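Local coordinates for protein pollen receptor-like kinase 3 (Arabidopsis thaliana, PDB 5WLS) that is a pollen receptor-like kinase whose leucine-rich-repeat extracellular domain resembles the SERK co-receptors and probably takes part in cell-surface signalling, at residues A[73-78]-A[96-101]; A[142-147]-A[164-169]; A[172-177]-A[193-198]; A[91-96]-A[116-121]. One frame throughout, in Å; residues are numbered along the deposited sequence.

Contact 1: A[73-78]-A[96-101]; sequences LDNNLL and LSNNSF. With NAG (2-acetamido-2-deoxy-beta-D-glucopyranose), chain C.
N76 and N99 are two rungs of an asparagine ladder, the column of repeated asparagines that follows the short strands of a leucine-rich-repeat solenoid. N99 grips the loop 73-78 with both polar atoms of its amide. N99 ND2 donates to L73 O at 2.9 Å, nearly straight at 173°, with the acceptor lying in the amide plane. N76 ND2 donates to that same oxygen, and the two donors reach it from opposite faces of the carbonyl plane. At the other end of the amide, N99 OD1 accepts the backbone N-H of L78 at 3.3 Å and, weakly, that of N76. In N99 a chi1 of -85° puts CG beside the backbone N, and from there the amide extends along 73-78, to L73 O and L78 N. A leucine in its place would probably leave L78 N without this acceptor and L73 O with one donor fewer. On one flank D74 OD1 accepts from S97 N at 2.8 Å, while OD2 pairs with R72 and S97 OG turns to D122. N75 N donates to S97 O, also at 2.8 Å. On the other flank S100 N reaches L78 O at 2.7 Å, and L78 CB rests against F101 CZ at 3.5 Å. N98 ND2 carries the N-linked NAG, whose O7 accepts from N75 ND2 at 2.9 Å. The ladder continues both ways, through N76 OD1 to L51 and L53 and from N124 to L96 and F101. Side-chain amides thus satisfy backbone groups left over where the loops pair only in part.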
# COMPACT_ATOMS: atom_id res chain seq x y z
N LEU A 73 6.02 -5.11 -3.13
CA LEU A 73 6.05 -5.53 -4.52
C LEU A 73 6.42 -4.37 -5.43
O LEU A 73 5.84 -4.19 -6.50
CB LEU A 73 4.71 -6.13 -4.93
CG LEU A 73 4.23 -7.29 -4.06
CD1 LEU A 73 2.79 -7.63 -4.35
CD2 LEU A 73 5.09 -8.50 -4.31
N ASP A 74 7.39 -3.56 -5.00
CA ASP A 74 7.70 -2.32 -5.69
C ASP A 74 8.23 -2.56 -7.10
O ASP A 74 8.86 -3.57 -7.40
CB ASP A 74 8.74 -1.52 -4.90
CG ASP A 74 8.21 -1.05 -3.55
OD1 ASP A 74 6.98 -0.86 -3.43
OD2 ASP A 74 9.02 -0.85 -2.62
N ASN A 75 7.93 -1.61 -7.98
CA ASN A 75 8.46 -1.53 -9.34
C ASN A 75 8.28 -2.85 -10.11
O ASN A 75 9.24 -3.55 -10.45
CB ASN A 75 9.93 -1.06 -9.35
CG ASN A 75 10.12 0.24 -8.60
OD1 ASN A 75 9.65 1.28 -9.05
ND2 ASN A 75 10.83 0.19 -7.48
N ASN A 76 7.02 -3.17 -10.38
CA ASN A 76 6.68 -4.27 -11.27
C ASN A 76 5.65 -3.73 -12.25
O ASN A 76 5.56 -2.53 -12.51
CB ASN A 76 6.18 -5.48 -10.47
CG ASN A 76 7.29 -6.24 -9.79
OD1 ASN A 76 8.04 -6.99 -10.42
ND2 ASN A 76 7.40 -6.08 -8.47
N LEU A 77 4.86 -4.63 -12.82
CA LEU A 77 3.88 -4.27 -13.83
C LEU A 77 2.49 -4.76 -13.45
O LEU A 77 1.68 -5.08 -14.32
CB LEU A 77 4.28 -4.83 -15.19
CG LEU A 77 5.70 -4.51 -15.66
CD1 LEU A 77 6.03 -5.26 -16.94
CD2 LEU A 77 5.85 -3.01 -15.87
N LEU A 78 2.21 -4.82 -12.15
CA LEU A 78 0.91 -5.30 -11.70
C LEU A 78 -0.16 -4.28 -12.07
O LEU A 78 0.01 -3.08 -11.84
CB LEU A 78 0.92 -5.51 -10.19
CG LEU A 78 1.95 -6.52 -9.69
CD1 LEU A 78 2.01 -6.53 -8.17
CD2 LEU A 78 1.64 -7.90 -10.24
N LEU A 96 3.48 -0.98 -2.57
CA LEU A 96 3.22 -1.30 -3.96
C LEU A 96 3.69 -0.18 -4.89
O LEU A 96 3.04 0.09 -5.89
CB LEU A 96 1.72 -1.60 -4.18
CG LEU A 96 1.12 -2.73 -3.35
CD1 LEU A 96 -0.39 -2.79 -3.54
CD2 LEU A 96 1.76 -4.06 -3.72
N SER A 97 4.79 0.51 -4.56
CA SER A 97 5.33 1.62 -5.34
C SER A 97 5.56 1.28 -6.81
O SER A 97 5.86 0.13 -7.18
CB SER A 97 6.65 2.06 -4.73
OG SER A 97 6.46 2.84 -3.55
N ASN A 98 5.28 2.27 -7.64
CA ASN A 98 5.47 2.21 -9.09
C ASN A 98 4.93 0.88 -9.68
O ASN A 98 5.67 -0.01 -10.12
CB ASN A 98 6.95 2.33 -9.49
CG ASN A 98 7.76 3.20 -8.65
OD1 ASN A 98 7.96 2.84 -7.55
ND2 ASN A 98 8.36 4.20 -9.22
N ASN A 99 3.62 0.65 -9.54
CA ASN A 99 2.95 -0.44 -10.26
C ASN A 99 1.88 0.22 -11.11
O ASN A 99 1.84 1.45 -11.22
CB ASN A 99 2.38 -1.51 -9.32
CG ASN A 99 3.40 -2.58 -8.90
OD1 ASN A 99 3.86 -3.40 -9.71
ND2 ASN A 99 3.81 -2.52 -7.64
N SER A 100 1.02 -0.57 -11.74
CA SER A 100 0.01 0.01 -12.64
C SER A 100 -1.41 -0.36 -12.21
O SER A 100 -2.30 -0.55 -13.04
CB SER A 100 0.25 -0.39 -14.09
OG SER A 100 1.48 0.13 -14.55
N PHE A 101 -1.64 -0.44 -10.90
CA PHE A 101 -3.00 -0.66 -10.40
C PHE A 101 -3.88 0.54 -10.70
O PHE A 101 -3.47 1.69 -10.55
CB PHE A 101 -2.99 -0.93 -8.89
CG PHE A 101 -2.50 -2.29 -8.51
CD1 PHE A 101 -3.18 -3.44 -8.90
CD2 PHE A 101 -1.36 -2.44 -7.74
CE1 PHE A 101 -2.72 -4.69 -8.54
CE2 PHE A 101 -0.90 -3.69 -7.37
CZ PHE A 101 -1.58 -4.82 -7.77
C1 NAG C . 9.21 5.22 -8.68
C2 NAG C . 10.37 4.91 -7.75
C3 NAG C . 11.30 6.11 -7.63
C4 NAG C . 11.87 6.52 -8.98
C5 NAG C . 10.69 6.67 -9.99
C6 NAG C . 11.17 6.72 -11.44
C7 NAG C . 10.44 3.50 -5.75
C8 NAG C . 9.89 3.22 -4.43
N2 NAG C . 9.91 4.53 -6.42
O3 NAG C . 12.32 5.82 -6.67
O4 NAG C . 12.43 7.83 -8.86
O5 NAG C . 9.70 5.62 -9.93
O6 NAG C . 12.28 5.86 -11.70
O7 NAG C . 11.35 2.81 -6.25
O HOH W 1 4.16 -0.53 -13.57

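Contact 2: A[142-147]-A[164-169]; sequences ELHMQG and LKSLDL
H144 carries its ring beside the backbone N (chi1 -67°), whereas S166 sets OG opposite its own N (chi1 171°), and the two settings bring ring edge and hydroxyl together over the outer face of two adjacent strands. H144 NE2 and S166 OG form a hydrogen bond in the ring plane; either could be the donor, and the modelled 2.5 Å is short enough to be treated with caution. Q146, with CG in the crowded position and the chain bent at its second torsion, lays its amide across the D168 carboxylate, the planes only 13° apart. With Q146 CD 3.1 Å from D168 OD2 this is a stack; NE2 lies at a poor angle to OD2, and OE1 and OD2 are both acceptors. The other oxygen, OD1, is taken by S170 N. At the start of the pair E142 OE1 and K165 NZ make a weak salt bridge of 3.4 Å. On the buried face the leucines lie side by side, with L143 CD2 3.6 Å from L167 CD1. Just beyond the strand, M145 CB meets L169 CD2 at 3.7 Å. Backbone bonds L143 N to S166 O, D168 N to L143 O and M145 N to D168 O hold the strands parallel, with axes 4.8 Å apart. Leucines inward and polar side chains outward, with L164, L167 and L169 on the LxxLxL pattern, mark neighbouring coils of a leucine-rich-repeat solenoid.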
# COMPACT_ATOMS: atom_id res chain seq x y z
N GLU A 142 2.67 6.11 7.88
CA GLU A 142 3.22 6.58 6.62
C GLU A 142 2.24 6.25 5.50
O GLU A 142 1.94 5.08 5.25
CB GLU A 142 4.58 5.92 6.35
CG GLU A 142 5.63 6.30 7.38
CD GLU A 142 6.77 5.32 7.43
OE1 GLU A 142 6.95 4.67 8.49
OE2 GLU A 142 7.49 5.18 6.42
N LEU A 143 1.75 7.29 4.82
CA LEU A 143 0.81 7.13 3.71
C LEU A 143 1.34 7.90 2.52
O LEU A 143 1.35 9.14 2.53
CB LEU A 143 -0.59 7.59 4.10
CG LEU A 143 -1.60 7.57 2.96
CD1 LEU A 143 -1.81 6.15 2.45
CD2 LEU A 143 -2.94 8.18 3.38
N HIS A 144 1.76 7.18 1.49
CA HIS A 144 2.30 7.79 0.28
C HIS A 144 1.43 7.39 -0.90
O HIS A 144 1.36 6.21 -1.24
CB HIS A 144 3.76 7.39 0.06
CG HIS A 144 4.70 7.92 1.10
ND1 HIS A 144 6.04 7.60 1.13
CD2 HIS A 144 4.49 8.75 2.15
CE1 HIS A 144 6.61 8.22 2.15
NE2 HIS A 144 5.69 8.92 2.79
N MET A 145 0.78 8.38 -1.51
CA MET A 145 -0.18 8.15 -2.59
C MET A 145 0.12 9.05 -3.78
O MET A 145 -0.74 9.20 -4.66
CB MET A 145 -1.61 8.40 -2.11
CG MET A 145 -2.06 7.54 -0.94
SD MET A 145 -3.78 7.86 -0.51
CE MET A 145 -4.58 6.48 -1.31
N GLN A 146 1.30 9.66 -3.82
CA GLN A 146 1.60 10.64 -4.86
C GLN A 146 1.63 10.00 -6.24
O GLN A 146 1.89 8.81 -6.39
CB GLN A 146 2.94 11.33 -4.58
CG GLN A 146 4.15 10.45 -4.81
CD GLN A 146 4.59 9.71 -3.57
OE1 GLN A 146 3.79 9.49 -2.65
NE2 GLN A 146 5.85 9.31 -3.53
N GLY A 147 1.33 10.81 -7.25
CA GLY A 147 1.49 10.37 -8.62
C GLY A 147 0.44 9.42 -9.14
O GLY A 147 0.72 8.62 -10.03
N LEU A 164 0.84 9.39 12.66
CA LEU A 164 1.11 9.71 11.25
C LEU A 164 2.21 10.76 11.15
O LEU A 164 2.02 11.91 11.55
CB LEU A 164 -0.15 10.21 10.54
CG LEU A 164 0.03 10.49 9.05
CD1 LEU A 164 -0.07 9.21 8.23
CD2 LEU A 164 -0.97 11.53 8.55
N LYS A 165 3.38 10.37 10.62
CA LYS A 165 4.50 11.29 10.49
C LYS A 165 4.84 11.65 9.05
O LYS A 165 5.58 12.61 8.84
CB LYS A 165 5.75 10.71 11.17
CG LYS A 165 6.13 9.30 10.73
CD LYS A 165 7.59 9.01 11.07
CE LYS A 165 8.09 7.74 10.41
NZ LYS A 165 7.81 6.53 11.24
N SER A 166 4.31 10.93 8.07
CA SER A 166 4.64 11.20 6.67
C SER A 166 3.41 10.94 5.81
O SER A 166 2.92 9.81 5.76
CB SER A 166 5.82 10.35 6.20
OG SER A 166 5.99 10.46 4.80
N LEU A 167 2.94 11.98 5.14
CA LEU A 167 1.80 11.92 4.24
C LEU A 167 2.19 12.60 2.93
O LEU A 167 2.58 13.78 2.94
CB LEU A 167 0.58 12.61 4.85
CG LEU A 167 -0.63 12.72 3.92
CD1 LEU A 167 -1.22 11.35 3.66
CD2 LEU A 167 -1.68 13.68 4.48
N ASP A 168 2.08 11.88 1.82
CA ASP A 168 2.42 12.40 0.51
C ASP A 168 1.24 12.17 -0.42
O ASP A 168 0.97 11.04 -0.82
CB ASP A 168 3.69 11.75 -0.04
CG ASP A 168 4.18 12.40 -1.33
OD1 ASP A 168 3.46 13.24 -1.91
OD2 ASP A 168 5.31 12.07 -1.76
N LEU A 169 0.55 13.26 -0.78
CA LEU A 169 -0.56 13.21 -1.73
C LEU A 169 -0.27 14.05 -2.97
O LEU A 169 -1.20 14.49 -3.65
CB LEU A 169 -1.85 13.67 -1.06
CG LEU A 169 -2.29 12.87 0.17
CD1 LEU A 169 -3.49 13.51 0.85
CD2 LEU A 169 -2.58 11.43 -0.21

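Contact 3: A[172-177]-A[193-198]; sequences NDLEGE and EGNQRL
R197, in the loop that follows the last strand of the leucine-rich-repeat sheet, fits its guanidinium between D173 and E175 of the preceding coil, and the two acids meet it differently. D173 holds CG anti to the backbone N (chi1 -162°), which carries its carboxylate to the guanidinium edge, the two side chains crossing at about a right angle. R197 NE donates to D173 OD1 at 2.9 Å (166°), and NH2 adds a weak bond to OD2. E175 instead runs alongside, its CG over one face of the guanidinium and its carboxylate turned only 21° from that plane. The ion pair from E175 OE2 to R197 NH1 is 3.1 Å long, while OE1 is held by T151 and G152. An alanine in place of D173 would probably leave R197 NE and NH2 without these carboxylate acceptors and the guanidinium freer to turn against E175. N195 plays the ladder-asparagine part here: N195 OD1 accepts from L174 N at 3.2 Å and weakly from N172 N, and ND2 is held by L169 O and F192 O. A type II turn from N195 to L198 carries the chain on to the disulfide-bonded C199. Beneath the charged network, L198 CD1 packs against L174 CB at 3.6 Å.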
# COMPACT_ATOMS: atom_id res chain seq x y z
N ASN A 172 -1.66 14.55 -7.76
CA ASN A 172 -2.92 13.93 -8.10
C ASN A 172 -3.83 15.00 -8.68
O ASN A 172 -3.34 15.96 -9.28
CB ASN A 172 -3.54 13.26 -6.88
CG ASN A 172 -3.01 11.86 -6.65
OD1 ASN A 172 -3.30 10.96 -7.41
ND2 ASN A 172 -2.22 11.68 -5.60
N ASP A 173 -5.14 14.86 -8.51
CA ASP A 173 -6.06 15.90 -8.94
C ASP A 173 -7.09 16.17 -7.85
O ASP A 173 -8.29 16.30 -8.11
CB ASP A 173 -6.74 15.54 -10.26
CG ASP A 173 -7.36 16.75 -10.95
OD1 ASP A 173 -7.12 17.88 -10.49
OD2 ASP A 173 -8.07 16.56 -11.95
N LEU A 174 -6.63 16.26 -6.60
CA LEU A 174 -7.52 16.45 -5.47
C LEU A 174 -8.05 17.89 -5.46
O LEU A 174 -7.44 18.81 -6.02
CB LEU A 174 -6.80 16.12 -4.17
CG LEU A 174 -6.32 14.67 -4.07
CD1 LEU A 174 -5.19 14.53 -3.05
CD2 LEU A 174 -7.47 13.73 -3.74
N GLU A 175 -9.19 18.08 -4.78
CA GLU A 175 -10.00 19.27 -5.00
C GLU A 175 -10.16 20.15 -3.77
O GLU A 175 -9.80 21.32 -3.81
CB GLU A 175 -11.38 18.86 -5.54
CG GLU A 175 -11.31 18.18 -6.89
CD GLU A 175 -12.65 17.68 -7.36
OE1 GLU A 175 -12.79 16.45 -7.55
OE2 GLU A 175 -13.59 18.50 -7.49
N GLY A 176 -10.70 19.63 -2.67
CA GLY A 176 -11.25 20.53 -1.67
C GLY A 176 -10.27 21.35 -0.86
O GLY A 176 -9.10 21.51 -1.23
N GLU A 177 -10.75 21.90 0.25
CA GLU A 177 -9.86 22.44 1.27
C GLU A 177 -9.05 21.30 1.86
O GLU A 177 -9.59 20.22 2.14
CB GLU A 177 -10.66 23.13 2.37
CG GLU A 177 -9.82 23.72 3.49
CD GLU A 177 -10.64 24.07 4.72
OE1 GLU A 177 -10.61 25.24 5.15
OE2 GLU A 177 -11.38 23.19 5.19
N GLU A 193 1.86 19.31 -3.26
CA GLU A 193 2.14 19.98 -4.55
C GLU A 193 1.46 19.27 -5.71
O GLU A 193 1.06 18.10 -5.64
CB GLU A 193 3.63 20.01 -5.00
CG GLU A 193 4.63 20.31 -3.94
CD GLU A 193 4.86 18.97 -3.18
OE1 GLU A 193 4.42 19.01 -2.03
OE2 GLU A 193 5.47 17.99 -3.74
N GLY A 194 1.37 20.01 -6.80
CA GLY A 194 0.95 19.40 -8.03
C GLY A 194 -0.48 18.96 -8.00
O GLY A 194 -0.88 18.11 -8.79
N ASN A 195 -1.25 19.52 -7.07
CA ASN A 195 -2.67 19.26 -6.93
C ASN A 195 -3.35 20.58 -7.21
O ASN A 195 -3.73 21.30 -6.28
CB ASN A 195 -2.99 18.73 -5.55
CG ASN A 195 -2.81 17.24 -5.44
OD1 ASN A 195 -3.48 16.47 -6.12
ND2 ASN A 195 -1.90 16.81 -4.57
N GLN A 196 -3.49 20.93 -8.49
CA GLN A 196 -4.37 22.04 -8.80
C GLN A 196 -5.76 21.68 -8.29
O GLN A 196 -6.06 20.50 -8.04
CB GLN A 196 -4.41 22.31 -10.31
CG GLN A 196 -3.05 22.42 -11.00
CD GLN A 196 -3.12 21.97 -12.45
OE1 GLN A 196 -2.12 21.56 -13.04
NE2 GLN A 196 -4.31 22.05 -13.03
N ARG A 197 -6.59 22.71 -8.11
CA ARG A 197 -7.94 22.62 -7.54
C ARG A 197 -7.89 22.65 -6.01
O ARG A 197 -8.85 23.09 -5.37
CB ARG A 197 -8.68 21.36 -8.03
CG ARG A 197 -8.78 21.25 -9.55
CD ARG A 197 -10.01 20.49 -10.00
NE ARG A 197 -9.72 19.08 -10.24
CZ ARG A 197 -10.64 18.12 -10.29
NH1 ARG A 197 -11.91 18.44 -10.12
NH2 ARG A 197 -10.30 16.86 -10.51
N LEU A 198 -6.77 22.23 -5.41
CA LEU A 198 -6.66 22.07 -3.96
C LEU A 198 -6.28 23.40 -3.32
O LEU A 198 -5.49 24.16 -3.88
CB LEU A 198 -5.61 20.99 -3.65
CG LEU A 198 -5.64 20.16 -2.37
CD1 LEU A 198 -6.82 19.22 -2.39
CD2 LEU A 198 -4.34 19.36 -2.24

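Contact 4: A[91-96]-A[116-121]; sequences LKSLLL and LKRVFL
S93, L94 and L95 pair with R118, V119 and F120 as parallel strands whose axes come within 4.8 Å and diverge by 10°. The bonds L94 N to R118 O, F120 N to L94 O and L96 N to F120 O alternate between the strands. Ahead of them K92 O accepts twice, from K117 N at 2.8 Å and from R118 N at 3.1 Å, so one carbonyl takes both amides at the entry to the pair. On the face of S93, L95, R118 and F120, L95 meets both residues of the other strand. Its chi1 of -92°, away from a staggered value, leans CG toward 116-121, where the two methyls meet different neighbours. L95 CD2 lies over one face of the R118 guanidinium, 3.4 Å from NH2, while L95 CD1 approaches F120 CD2 at 3.8 Å. A bend at the third torsion of R118 brings its guanidinium edge, in plane, to F120 CE1. On the opposite side of the sheet L116 CD2 fits between L94 CB at 4.0 Å and L91 CD2 at 4.1 Å. Farther along, L96 CD1 and L121 CD2 lie side by side at the same 4.0 Å. On the next strand, H144 meets the F120 ring. The contact thus combines a hydrocarbon interior with an outer face where L95 and F120 probably restrict the rotation of the guanidinium, while its charge finds a long, weak ion pair with E142.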
# COMPACT_ATOMS: atom_id res chain seq x y z
N LEU A 91 -1.75 -7.51 8.55
CA LEU A 91 -0.85 -6.80 7.65
C LEU A 91 -0.47 -5.46 8.25
O LEU A 91 -1.33 -4.70 8.71
CB LEU A 91 -1.51 -6.61 6.28
CG LEU A 91 -0.57 -6.18 5.16
CD1 LEU A 91 0.21 -7.37 4.65
CD2 LEU A 91 -1.36 -5.57 4.01
N LYS A 92 0.83 -5.18 8.27
CA LYS A 92 1.35 -3.94 8.82
C LYS A 92 1.92 -3.01 7.76
O LYS A 92 1.90 -1.79 7.95
CB LYS A 92 2.44 -4.22 9.87
CG LYS A 92 2.00 -5.10 11.03
CD LYS A 92 3.09 -5.25 12.10
CE LYS A 92 4.44 -5.67 11.53
NZ LYS A 92 5.46 -5.76 12.62
N SER A 93 2.42 -3.55 6.65
CA SER A 93 3.14 -2.78 5.65
C SER A 93 2.72 -3.23 4.26
O SER A 93 2.93 -4.39 3.89
CB SER A 93 4.65 -2.94 5.84
OG SER A 93 5.37 -2.41 4.73
N LEU A 94 2.13 -2.31 3.50
CA LEU A 94 1.66 -2.56 2.14
C LEU A 94 2.39 -1.61 1.20
O LEU A 94 2.01 -0.44 1.07
CB LEU A 94 0.15 -2.40 2.04
CG LEU A 94 -0.46 -2.63 0.66
CD1 LEU A 94 -0.12 -4.02 0.16
CD2 LEU A 94 -1.97 -2.44 0.71
N LEU A 95 3.44 -2.10 0.55
CA LEU A 95 4.30 -1.30 -0.31
C LEU A 95 4.13 -1.79 -1.74
O LEU A 95 4.59 -2.88 -2.10
CB LEU A 95 5.75 -1.39 0.13
CG LEU A 95 6.23 -0.32 1.12
CD1 LEU A 95 5.36 -0.26 2.36
CD2 LEU A 95 7.68 -0.58 1.49
N LEU A 96 3.48 -0.98 -2.57
CA LEU A 96 3.22 -1.30 -3.96
C LEU A 96 3.69 -0.18 -4.89
O LEU A 96 3.04 0.09 -5.89
CB LEU A 96 1.72 -1.60 -4.18
CG LEU A 96 1.12 -2.73 -3.35
CD1 LEU A 96 -0.39 -2.79 -3.54
CD2 LEU A 96 1.76 -4.06 -3.72
N LEU A 116 -2.36 -1.79 9.87
CA LEU A 116 -1.56 -1.13 8.84
C LEU A 116 -0.87 0.11 9.41
O LEU A 116 -1.53 1.05 9.85
CB LEU A 116 -2.43 -0.76 7.64
CG LEU A 116 -2.46 -1.76 6.48
CD1 LEU A 116 -3.55 -1.39 5.48
CD2 LEU A 116 -1.10 -1.86 5.81
N LYS A 117 0.46 0.10 9.39
CA LYS A 117 1.28 1.25 9.73
C LYS A 117 1.76 2.01 8.51
O LYS A 117 1.93 3.24 8.56
CB LYS A 117 2.49 0.81 10.56
CG LYS A 117 2.12 0.13 11.86
CD LYS A 117 3.36 -0.08 12.70
CE LYS A 117 3.01 -0.14 14.18
NZ LYS A 117 3.96 -1.01 14.92
N ARG A 118 1.99 1.31 7.42
CA ARG A 118 2.58 1.86 6.22
C ARG A 118 1.82 1.43 4.98
O ARG A 118 1.58 0.23 4.78
CB ARG A 118 4.05 1.48 6.09
CG ARG A 118 5.16 2.12 6.92
CD ARG A 118 6.11 1.05 6.45
NE ARG A 118 6.83 1.54 5.29
CZ ARG A 118 8.08 1.29 4.94
NH1 ARG A 118 8.85 0.46 5.62
NH2 ARG A 118 8.50 1.82 3.80
N VAL A 119 1.43 2.41 4.17
CA VAL A 119 0.72 2.19 2.91
C VAL A 119 1.37 3.07 1.85
O VAL A 119 1.22 4.30 1.88
CB VAL A 119 -0.78 2.53 3.03
CG1 VAL A 119 -1.44 2.41 1.68
CG2 VAL A 119 -1.44 1.61 4.04
N PHE A 120 2.11 2.45 0.93
CA PHE A 120 2.74 3.14 -0.19
C PHE A 120 2.05 2.67 -1.46
O PHE A 120 2.24 1.53 -1.89
CB PHE A 120 4.25 2.87 -0.24
CG PHE A 120 5.03 3.48 0.90
CD1 PHE A 120 6.25 4.09 0.67
CD2 PHE A 120 4.57 3.42 2.21
CE1 PHE A 120 6.98 4.64 1.71
CE2 PHE A 120 5.29 3.97 3.25
CZ PHE A 120 6.50 4.59 3.00
N LEU A 121 1.25 3.55 -2.07
CA LEU A 121 0.56 3.26 -3.32
C LEU A 121 0.99 4.21 -4.43
O LEU A 121 0.29 4.34 -5.44
CB LEU A 121 -0.95 3.31 -3.12
CG LEU A 121 -1.53 2.37 -2.06
CD1 LEU A 121 -3.05 2.47 -2.01
CD2 LEU A 121 -1.08 0.94 -2.30

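In the fold
All four contacts join successive coils of one leucine-rich-repeat solenoid. Contacts 4 and 2 lie in the same mixed sheet, where strands 93-95, 118-120, 142-144 and 166-168 run consecutively and parallel; their centres are about 11 Å apart. Contacts 1 and 3 lie in the turns that follow strands of that sheet, 70-72 and 93-95 for contact 1, 166-168 and 189-191 for contact 3. Contact 1 shares L96 with contact 4 and alternates with it along the chain, about 13 Å away between centres. Contact 2 opens after both have closed and leads to contact 3, about 14 Å between centres, through bonds such as L169 O to N195 ND2. Contacts 1 and 3, centres about 24 Å apart, thus repeat one ladder arrangement.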